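Local coordinates for AT-rich DNA-binding protein (Thermus thermophilus, PDB 2DT5) that probably represses transcription in response to the cellular NADH/NAD(+) balance, binding DNA as a homodimer with a winged-helix domain and a Rossmann domain in each subunit, at residues T13-L18 with V66-L71; L75-K80 with E103-R108. The protein carries 1 engineered substitution. One frame throughout, in Å; residues are numbered along the deposited sequence.

Contact 1 of 2, residues T13-L18 with V66-L71; sequences TYLRIL and VLKREL
Leu18 meets Leu71 methyl to methyl, with the two CD1 atoms 3.5 Å apart. The same CD1 of Leu18 also lies against Leu67, 3.6 Å from its CG. Leu18 crosses both leucines at about a right angle. Its CD1 thus touches two residues one helical turn apart. Its CG stands anti to the carbonyl carbon (chi1 -70°), which carries the branch out toward the other helix. Leu71 CD1 has a second partner in Tyr14 CB, at 3.8 Å. Tyr14 touches with CB; its ring turns away, and its hydroxyl is hydrogen-bonded to Asp48 on helix 42-51.

Leu15 and Lys68 pair where the backbones come closest, and Leu15 CD1 packs 3.6 Å from Lys68 CG. The Leu15 branch starts anti to the backbone N (chi1 180°) and swings its end toward helix 66-71. Of its side chain, Lys68 offers CG; its backbone O and N also lie near Leu15 CD1 and Leu18 CD1, respectively. The chain bends at chi3 and leads the amine away to a salt bridge with Glu22.

The two helical segments run roughly antiparallel, inclined at 143°, with their axes 9.7 Å apart. Leu15 and Lys68 have the nearest CA atoms, at 6.1 Å. Helices 31-37 and 42-51 add to the core: Leu34 touches Leu18 and Leu67, while Leu49 touches Leu67 and Leu71. This is part of the hydrophobic core of the N-terminal winged-helix domain, and residues 13-18 fall in its predicted helix-turn-helix region. The chemistry is apolar across the interface. Shape and burial therefore hold the helices together, while the polar ends of Tyr14 and Lys68 are satisfied by partners beyond the two segments.

Contact 2 of 2, residues L75-K80 with E103-R108; sequences LGLNRK and ESFELR
Lys80 reaches along residues 103-108, starting with CB at 4.1 Å from the backbone O of Glu103. The chain extends away from the backbone N (chi1 -178°), and CG has Glu103 O and Arg108 NH2 as neighbours. CD comes next, 3.4 Å from Glu106 OE2 and 3.5 Å from Arg108 NH2. It sits at the edge of the guanidinium, near its plane. Bends at chi3 and chi4 then turn the amine back, and NZ makes a weak hydrogen bond of 3.5 Å to Glu103 O.

Arg108 grips one oxygen, Glu106 OE2, side-on with NE and NH2 in a salt bridge. Arg108 NH2 lies 2.7 Å from Glu106 OE2, nearly along its C-O axis, whereas NE comes from above the carboxylate plane. Arg108 NH1 bonds Arg140 O.

Ser104 anchors the buried end. Its OG donates a 2.7 Å hydrogen bond to Leu77 O, in the carbonyl plane and on a lone pair. Leu77 CD2 packs obliquely against the Phe105 ring, 3.7 Å from CZ. Leu193 of the second subunit also packs on Phe105.

Gly76 ends helix 64-75 with a Schellman motif, and the loop leads into strand 81-86, the sheet neighbour of strand 105-112. The contact thus fastens the interdomain linker to the start of a Rossmann strand. CA-H...O contacts join Ser104 CA to Arg79 O (3.4 Å) and Lys80 CA to Ser104 O. Glu103 and Glu106 carboxylates do not touch NZ but may attract it, an effect Arg108 probably offsets in part.

How the contacts relate
Contact 1 closes before contact 2 opens, and their centres are 16 Å apart. Helix 64-75 ties them together: it supplies residues 66-71 to contact 1, and the chain leaving it forms the 75-80 segment of contact 2. Contact 1 belongs to the winged-helix domain, and contact 2 includes the start of strand 105-112 of the Rossmann domain, beside its parallel neighbour 81-86. They also touch directly, through Leu15 CD2 and Leu77 CD1 at 3.5 Å. The joint between the domains is therefore packed as well as chain-linked. Residues 75-80 also meet the second subunit, consistent with a route by which NAD(H) state could influence DNA binding.

Contact 1 of 2, residues T13-L18 with V66-L71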
ATOM      1  N   THR B  13       5.115   8.513  -6.952  1.00 31.76           N
ATOM      2  CA  THR B  13       4.351   9.605  -6.342  1.00 34.35           C
ATOM      3  C   THR B  13       4.311  10.831  -7.263  1.00 36.29           C
ATOM      4  O   THR B  13       3.246  11.428  -7.474  1.00 37.26           O
ATOM      5  CB  THR B  13       4.968  10.035  -5.014  1.00 29.96           C
ATOM      6  OG1 THR B  13       4.916   8.944  -4.086  1.00 34.36           O
ATOM      7  CG2 THR B  13       4.221  11.226  -4.452  1.00 38.51           C
ATOM      8  N   TYR B  14       5.473  11.196  -7.809  1.00 29.67           N
ATOM      9  CA  TYR B  14       5.579  12.349  -8.696  1.00 29.80           C
ATOM     10  C   TYR B  14       4.664  12.166  -9.897  1.00 29.83           C
ATOM     11  O   TYR B  14       4.055  13.126 -10.391  1.00 32.60           O
ATOM     12  CB  TYR B  14       7.023  12.507  -9.197  1.00 28.24           C
ATOM     13  CG  TYR B  14       8.073  12.666  -8.114  1.00 28.18           C
ATOM     14  CD1 TYR B  14       9.383  12.236  -8.330  1.00 28.86           C
ATOM     15  CD2 TYR B  14       7.771  13.273  -6.896  1.00 28.88           C
ATOM     16  CE1 TYR B  14      10.377  12.402  -7.364  1.00 32.68           C
ATOM     17  CE2 TYR B  14       8.765  13.450  -5.913  1.00 33.86           C
ATOM     18  CZ  TYR B  14      10.067  13.005  -6.159  1.00 36.74           C
ATOM     19  OH  TYR B  14      11.054  13.124  -5.214  1.00 33.98           O
ATOM     20  N   LEU B  15       4.570  10.928 -10.369  1.00 28.93           N
ATOM     21  CA  LEU B  15       3.738  10.637 -11.520  1.00 31.22           C
ATOM     22  C   LEU B  15       2.255  10.834 -11.198  1.00 39.16           C
ATOM     23  O   LEU B  15       1.507  11.385 -12.022  1.00 40.54           O
ATOM     24  CB  LEU B  15       3.999   9.220 -12.018  1.00 26.30           C
ATOM     25  CG  LEU B  15       3.166   8.815 -13.232  1.00 35.41           C
ATOM     26  CD1 LEU B  15       3.461   9.762 -14.391  1.00 35.95           C
ATOM     27  CD2 LEU B  15       3.470   7.364 -13.623  1.00 37.14           C
ATOM     28  N   ARG B  16       1.825  10.395 -10.013  1.00 39.16           N
ATOM     29  CA  ARG B  16       0.416  10.570  -9.603  1.00 42.96           C
ATOM     30  C   ARG B  16       0.124  12.065  -9.578  1.00 33.73           C
ATOM     31  O   ARG B  16      -0.857  12.518 -10.150  1.00 37.76           O
ATOM     32  CB  ARG B  16       0.144   9.991  -8.193  1.00 37.31           C
ATOM     33  CG  ARG B  16       0.352   8.489  -8.076  1.00 46.27           C
ATOM     34  CD  ARG B  16      -0.093   7.796  -9.353  1.00 57.56           C
ATOM     35  NE  ARG B  16       0.211   6.370  -9.341  1.00 66.18           N
ATOM     36  CZ  ARG B  16       0.217   5.600 -10.425  1.00 67.11           C
ATOM     37  NH1 ARG B  16      -0.057   6.116 -11.621  1.00 60.93           N
ATOM     38  NH2 ARG B  16       0.480   4.307 -10.308  1.00 65.68           N
ATOM     39  N   ILE B  17       0.999  12.808  -8.909  1.00 33.94           N
ATOM     40  CA  ILE B  17       0.882  14.257  -8.800  1.00 35.86           C
ATOM     41  C   ILE B  17       0.787  14.905 -10.183  1.00 42.20           C
ATOM     42  O   ILE B  17      -0.086  15.736 -10.429  1.00 42.70           O
ATOM     43  CB  ILE B  17       2.088  14.825  -8.076  1.00 29.45           C
ATOM     44  CG1 ILE B  17       2.075  14.354  -6.618  1.00 31.56           C
ATOM     45  CG2 ILE B  17       2.100  16.342  -8.179  1.00 32.31           C
ATOM     46  CD1 ILE B  17       3.336  14.689  -5.867  1.00 32.00           C
ATOM     47  N   LEU B  18       1.692  14.520 -11.080  1.00 37.52           N
ATOM     48  CA  LEU B  18       1.710  15.053 -12.437  1.00 37.78           C
ATOM     49  C   LEU B  18       0.431  14.712 -13.192  1.00 40.98           C
ATOM     50  O   LEU B  18      -0.043  15.509 -14.007  1.00 39.01           O
ATOM     51  CB  LEU B  18       2.918  14.504 -13.224  1.00 36.99           C
ATOM     52  CG  LEU B  18       4.325  14.978 -12.835  1.00 38.88           C
ATOM     53  CD1 LEU B  18       5.382  14.083 -13.499  1.00 38.23           C
ATOM     54  CD2 LEU B  18       4.497  16.448 -13.246  1.00 37.64           C
ATOM     55  N   VAL B  66       5.715  16.517 -20.481  1.00 42.96           N
ATOM     56  CA  VAL B  66       7.030  15.999 -20.864  1.00 39.74           C
ATOM     57  C   VAL B  66       7.530  15.073 -19.765  1.00 35.20           C
ATOM     58  O   VAL B  66       7.817  13.894 -20.007  1.00 39.76           O
ATOM     59  CB  VAL B  66       8.060  17.137 -21.062  1.00 39.36           C
ATOM     60  CG1 VAL B  66       9.484  16.548 -21.222  1.00 35.13           C
ATOM     61  CG2 VAL B  66       7.690  17.949 -22.293  1.00 45.90           C
ATOM     62  N   LEU B  67       7.607  15.615 -18.558  1.00 31.94           N
ATOM     63  CA  LEU B  67       8.055  14.851 -17.416  1.00 35.29           C
ATOM     64  C   LEU B  67       7.193  13.595 -17.200  1.00 36.39           C
ATOM     65  O   LEU B  67       7.719  12.512 -16.947  1.00 39.45           O
ATOM     66  CB  LEU B  67       8.049  15.736 -16.173  1.00 31.21           C
ATOM     67  CG  LEU B  67       8.536  15.035 -14.907  1.00 34.74           C
ATOM     68  CD1 LEU B  67       9.901  14.427 -15.163  1.00 32.43           C
ATOM     69  CD2 LEU B  67       8.607  16.024 -13.769  1.00 29.44           C
ATOM     70  N   LYS B  68       5.877  13.717 -17.329  1.00 35.19           N
ATOM     71  CA  LYS B  68       5.032  12.544 -17.123  1.00 36.42           C
ATOM     72  C   LYS B  68       5.398  11.416 -18.083  1.00 37.91           C
ATOM     73  O   LYS B  68       5.448  10.251 -17.693  1.00 32.66           O
ATOM     74  CB  LYS B  68       3.547  12.887 -17.282  1.00 29.58           C
ATOM     75  CG  LYS B  68       2.647  11.657 -17.282  1.00 33.39           C
ATOM     76  CD  LYS B  68       1.170  12.023 -17.401  1.00 39.87           C
ATOM     77  CE  LYS B  68       0.596  11.516 -18.708  1.00 48.39           C
ATOM     78  NZ  LYS B  68      -0.844  11.853 -18.857  1.00 53.86           N
ATOM     79  N   ARG B  69       5.630  11.754 -19.346  1.00 39.48           N
ATOM     80  CA  ARG B  69       6.002  10.742 -20.327  1.00 39.21           C
ATOM     81  C   ARG B  69       7.351  10.126 -19.947  1.00 34.65           C
ATOM     82  O   ARG B  69       7.566   8.919 -20.102  1.00 30.25           O
ATOM     83  CB  ARG B  69       6.089  11.367 -21.722  1.00 43.37           C
ATOM     84  CG  ARG B  69       6.386  10.376 -22.821  1.00 50.53           C
ATOM     85  CD  ARG B  69       6.287  11.018 -24.211  1.00 60.59           C
ATOM     86  NE  ARG B  69       6.373  10.019 -25.281  1.00 71.53           N
ATOM     87  CZ  ARG B  69       6.276  10.291 -26.583  1.00 75.75           C
ATOM     88  NH1 ARG B  69       6.087  11.540 -26.999  1.00 73.93           N
ATOM     89  NH2 ARG B  69       6.361   9.309 -27.475  1.00 75.44           N
ATOM     90  N   GLU B  70       8.256  10.955 -19.442  1.00 35.13           N
ATOM     91  CA  GLU B  70       9.576  10.466 -19.044  1.00 38.43           C
ATOM     92  C   GLU B  70       9.507   9.516 -17.861  1.00 36.93           C
ATOM     93  O   GLU B  70      10.116   8.441 -17.881  1.00 40.25           O
ATOM     94  CB  GLU B  70      10.500  11.640 -18.725  1.00 26.85           C
ATOM     95  CG  GLU B  70      10.753  12.515 -19.958  1.00 43.71           C
ATOM     96  CD  GLU B  70      11.645  13.715 -19.677  1.00 40.05           C
ATOM     97  OE1 GLU B  70      11.780  14.098 -18.498  1.00 43.78           O
ATOM     98  OE2 GLU B  70      12.194  14.286 -20.642  1.00 45.26           O
ATOM     99  N   LEU B  71       8.784   9.907 -16.821  1.00 35.37           N
ATOM    100  CA  LEU B  71       8.645   9.033 -15.655  1.00 33.35           C
ATOM    101  C   LEU B  71       8.001   7.709 -16.063  1.00 30.16           C
ATOM    102  O   LEU B  71       8.388   6.651 -15.587  1.00 33.80           O
ATOM    103  CB  LEU B  71       7.816   9.714 -14.577  1.00 27.83           C
ATOM    104  CG  LEU B  71       8.554  10.865 -13.903  1.00 30.31           C
ATOM    105  CD1 LEU B  71       7.659  11.487 -12.838  1.00 30.84           C
ATOM    106  CD2 LEU B  71       9.847  10.338 -13.281  1.00 31.22           C
TER

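Contact 2 of 2, residues L75-K80 with E103-R108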
ATOM      1  N   LEU B  75       9.749   4.070 -15.500  1.00 31.04           N
ATOM      2  CA  LEU B  75       9.062   3.086 -14.680  1.00 30.19           C
ATOM      3  C   LEU B  75       8.612   1.848 -15.449  1.00 33.03           C
ATOM      4  O   LEU B  75       8.207   0.855 -14.845  1.00 32.33           O
ATOM      5  CB  LEU B  75       7.868   3.760 -13.963  1.00 26.67           C
ATOM      6  CG  LEU B  75       8.301   4.842 -12.953  1.00 21.34           C
ATOM      7  CD1 LEU B  75       7.091   5.659 -12.476  1.00 32.33           C
ATOM      8  CD2 LEU B  75       8.997   4.195 -11.761  1.00 24.11           C
ATOM      9  N   GLY B  76       8.703   1.910 -16.777  1.00 30.12           N
ATOM     10  CA  GLY B  76       8.299   0.798 -17.613  1.00 30.26           C
ATOM     11  C   GLY B  76       6.808   0.782 -17.883  1.00 31.03           C
ATOM     12  O   GLY B  76       6.250  -0.243 -18.266  1.00 28.20           O
ATOM     13  N   LEU B  77       6.155   1.922 -17.687  1.00 32.50           N
ATOM     14  CA  LEU B  77       4.717   2.006 -17.911  1.00 27.06           C
ATOM     15  C   LEU B  77       4.331   2.212 -19.374  1.00 32.79           C
ATOM     16  O   LEU B  77       3.176   1.998 -19.763  1.00 30.11           O
ATOM     17  CB  LEU B  77       4.144   3.113 -17.034  1.00 30.64           C
ATOM     18  CG  LEU B  77       4.323   2.824 -15.534  1.00 27.75           C
ATOM     19  CD1 LEU B  77       4.007   4.072 -14.701  1.00 24.19           C
ATOM     20  CD2 LEU B  77       3.419   1.669 -15.128  1.00 26.09           C
ATOM     21  N   ASN B  78       5.286   2.618 -20.205  1.00 35.06           N
ATOM     22  CA  ASN B  78       4.969   2.814 -21.614  1.00 34.17           C
ATOM     23  C   ASN B  78       5.070   1.475 -22.329  1.00 35.89           C
ATOM     24  O   ASN B  78       5.070   1.398 -23.547  1.00 43.41           O
ATOM     25  CB  ASN B  78       5.894   3.855 -22.243  1.00 34.75           C
ATOM     26  CG  ASN B  78       7.360   3.513 -22.079  1.00 38.63           C
ATOM     27  OD1 ASN B  78       7.740   2.803 -21.151  1.00 31.89           O
ATOM     28  ND2 ASN B  78       8.197   4.044 -22.968  1.00 40.01           N
ATOM     29  N   ARG B  79       5.164   0.414 -21.542  1.00 35.49           N
ATOM     30  CA  ARG B  79       5.228  -0.939 -22.077  1.00 41.73           C
ATOM     31  C   ARG B  79       3.895  -1.602 -21.715  1.00 43.29           C
ATOM     32  O   ARG B  79       3.164  -1.079 -20.883  1.00 39.56           O
ATOM     33  CB  ARG B  79       6.364  -1.718 -21.409  1.00 45.98           C
ATOM     34  CG  ARG B  79       7.761  -1.254 -21.768  1.00 47.08           C
ATOM     35  CD  ARG B  79       8.756  -1.815 -20.785  1.00 49.95           C
ATOM     36  NE  ARG B  79      10.144  -1.598 -21.193  1.00 59.61           N
ATOM     37  CZ  ARG B  79      10.787  -2.345 -22.088  1.00 60.55           C
ATOM     38  NH1 ARG B  79      10.166  -3.360 -22.676  1.00 60.07           N
ATOM     39  NH2 ARG B  79      12.057  -2.098 -22.378  1.00 58.77           N
ATOM     40  N   LYS B  80       3.566  -2.722 -22.353  1.00 39.62           N
ATOM     41  CA  LYS B  80       2.345  -3.431 -22.006  1.00 41.49           C
ATOM     42  C   LYS B  80       2.798  -4.754 -21.401  1.00 41.10           C
ATOM     43  O   LYS B  80       3.268  -5.633 -22.119  1.00 39.81           O
ATOM     44  CB  LYS B  80       1.471  -3.685 -23.236  1.00 47.18           C
ATOM     45  CG  LYS B  80       0.157  -4.397 -22.899  1.00 52.14           C
ATOM     46  CD  LYS B  80      -0.639  -4.787 -24.146  1.00 60.50           C
ATOM     47  CE  LYS B  80      -1.155  -3.569 -24.909  1.00 62.05           C
ATOM     48  NZ  LYS B  80      -2.098  -2.754 -24.088  1.00 64.94           N
ATOM     49  N   GLU B 103      -3.549   0.544 -19.194  1.00 38.61           N
ATOM     50  CA  GLU B 103      -2.936  -0.014 -20.393  1.00 44.57           C
ATOM     51  C   GLU B 103      -1.603  -0.704 -20.166  1.00 33.14           C
ATOM     52  O   GLU B 103      -1.236  -1.591 -20.922  1.00 35.83           O
ATOM     53  CB  GLU B 103      -2.747   1.073 -21.458  1.00 45.13           C
ATOM     54  CG  GLU B 103      -4.034   1.505 -22.119  1.00 65.93           C
ATOM     55  CD  GLU B 103      -3.820   2.035 -23.530  1.00 74.57           C
ATOM     56  OE1 GLU B 103      -4.808   2.525 -24.123  1.00 80.61           O
ATOM     57  OE2 GLU B 103      -2.675   1.956 -24.044  1.00 74.35           O
ATOM     58  N   SER B 104      -0.886  -0.300 -19.131  1.00 35.32           N
ATOM     59  CA  SER B 104       0.426  -0.878 -18.834  1.00 34.24           C
ATOM     60  C   SER B 104       0.423  -2.337 -18.391  1.00 34.63           C
ATOM     61  O   SER B 104       1.396  -3.059 -18.618  1.00 33.35           O
ATOM     62  CB  SER B 104       1.114  -0.054 -17.759  1.00 27.09           C
ATOM     63  OG  SER B 104       1.137   1.314 -18.110  1.00 31.76           O
ATOM     64  N   PHE B 105      -0.666  -2.770 -17.761  1.00 32.83           N
ATOM     65  CA  PHE B 105      -0.761  -4.136 -17.244  1.00 30.65           C
ATOM     66  C   PHE B 105      -1.976  -4.855 -17.787  1.00 34.12           C
ATOM     67  O   PHE B 105      -3.107  -4.432 -17.564  1.00 32.09           O
ATOM     68  CB  PHE B 105      -0.823  -4.087 -15.723  1.00 26.10           C
ATOM     69  CG  PHE B 105       0.277  -3.281 -15.114  1.00 28.88           C
ATOM     70  CD1 PHE B 105       0.018  -2.034 -14.569  1.00 22.67           C
ATOM     71  CD2 PHE B 105       1.585  -3.751 -15.128  1.00 27.57           C
ATOM     72  CE1 PHE B 105       1.034  -1.264 -14.045  1.00 24.24           C
ATOM     73  CE2 PHE B 105       2.622  -2.981 -14.599  1.00 29.36           C
ATOM     74  CZ  PHE B 105       2.349  -1.738 -14.059  1.00 25.51           C
ATOM     75  N   GLU B 106      -1.744  -5.958 -18.485  1.00 29.28           N
ATOM     76  CA  GLU B 106      -2.836  -6.697 -19.089  1.00 34.73           C
ATOM     77  C   GLU B 106      -2.851  -8.137 -18.598  1.00 37.65           C
ATOM     78  O   GLU B 106      -1.872  -8.859 -18.777  1.00 32.58           O
ATOM     79  CB  GLU B 106      -2.663  -6.665 -20.608  1.00 37.14           C
ATOM     80  CG  GLU B 106      -3.822  -7.215 -21.385  1.00 42.47           C
ATOM     81  CD  GLU B 106      -3.454  -7.498 -22.834  1.00 46.31           C
ATOM     82  OE1 GLU B 106      -4.376  -7.656 -23.663  1.00 46.65           O
ATOM     83  OE2 GLU B 106      -2.242  -7.576 -23.140  1.00 44.93           O
ATOM     84  N   LEU B 107      -3.966  -8.542 -17.990  1.00 32.90           N
ATOM     85  CA  LEU B 107      -4.140  -9.892 -17.455  1.00 32.21           C
ATOM     86  C   LEU B 107      -4.286 -10.897 -18.599  1.00 38.89           C
ATOM     87  O   LEU B 107      -5.168 -10.742 -19.454  1.00 35.12           O
ATOM     88  CB  LEU B 107      -5.388  -9.931 -16.570  1.00 28.97           C
ATOM     89  CG  LEU B 107      -5.304  -9.170 -15.237  1.00 29.56           C
ATOM     90  CD1 LEU B 107      -6.696  -8.911 -14.708  1.00 29.75           C
ATOM     91  CD2 LEU B 107      -4.502  -9.971 -14.229  1.00 36.00           C
ATOM     92  N   ARG B 108      -3.443 -11.931 -18.612  1.00 28.77           N
ATOM     93  CA  ARG B 108      -3.502 -12.914 -19.696  1.00 33.44           C
ATOM     94  C   ARG B 108      -3.592 -14.351 -19.239  1.00 29.73           C
ATOM     95  O   ARG B 108      -3.425 -15.264 -20.041  1.00 37.57           O
ATOM     96  CB  ARG B 108      -2.281 -12.774 -20.611  1.00 32.22           C
ATOM     97  CG  ARG B 108      -2.166 -11.415 -21.275  1.00 34.04           C
ATOM     98  CD  ARG B 108      -0.822 -11.232 -21.997  1.00 31.37           C
ATOM     99  NE  ARG B 108      -0.676  -9.853 -22.455  1.00 38.27           N
ATOM    100  CZ  ARG B 108       0.444  -9.315 -22.929  1.00 42.48           C
ATOM    101  NH1 ARG B 108       1.557 -10.034 -23.026  1.00 36.88           N
ATOM    102  NH2 ARG B 108       0.455  -8.042 -23.290  1.00 41.55           N
TER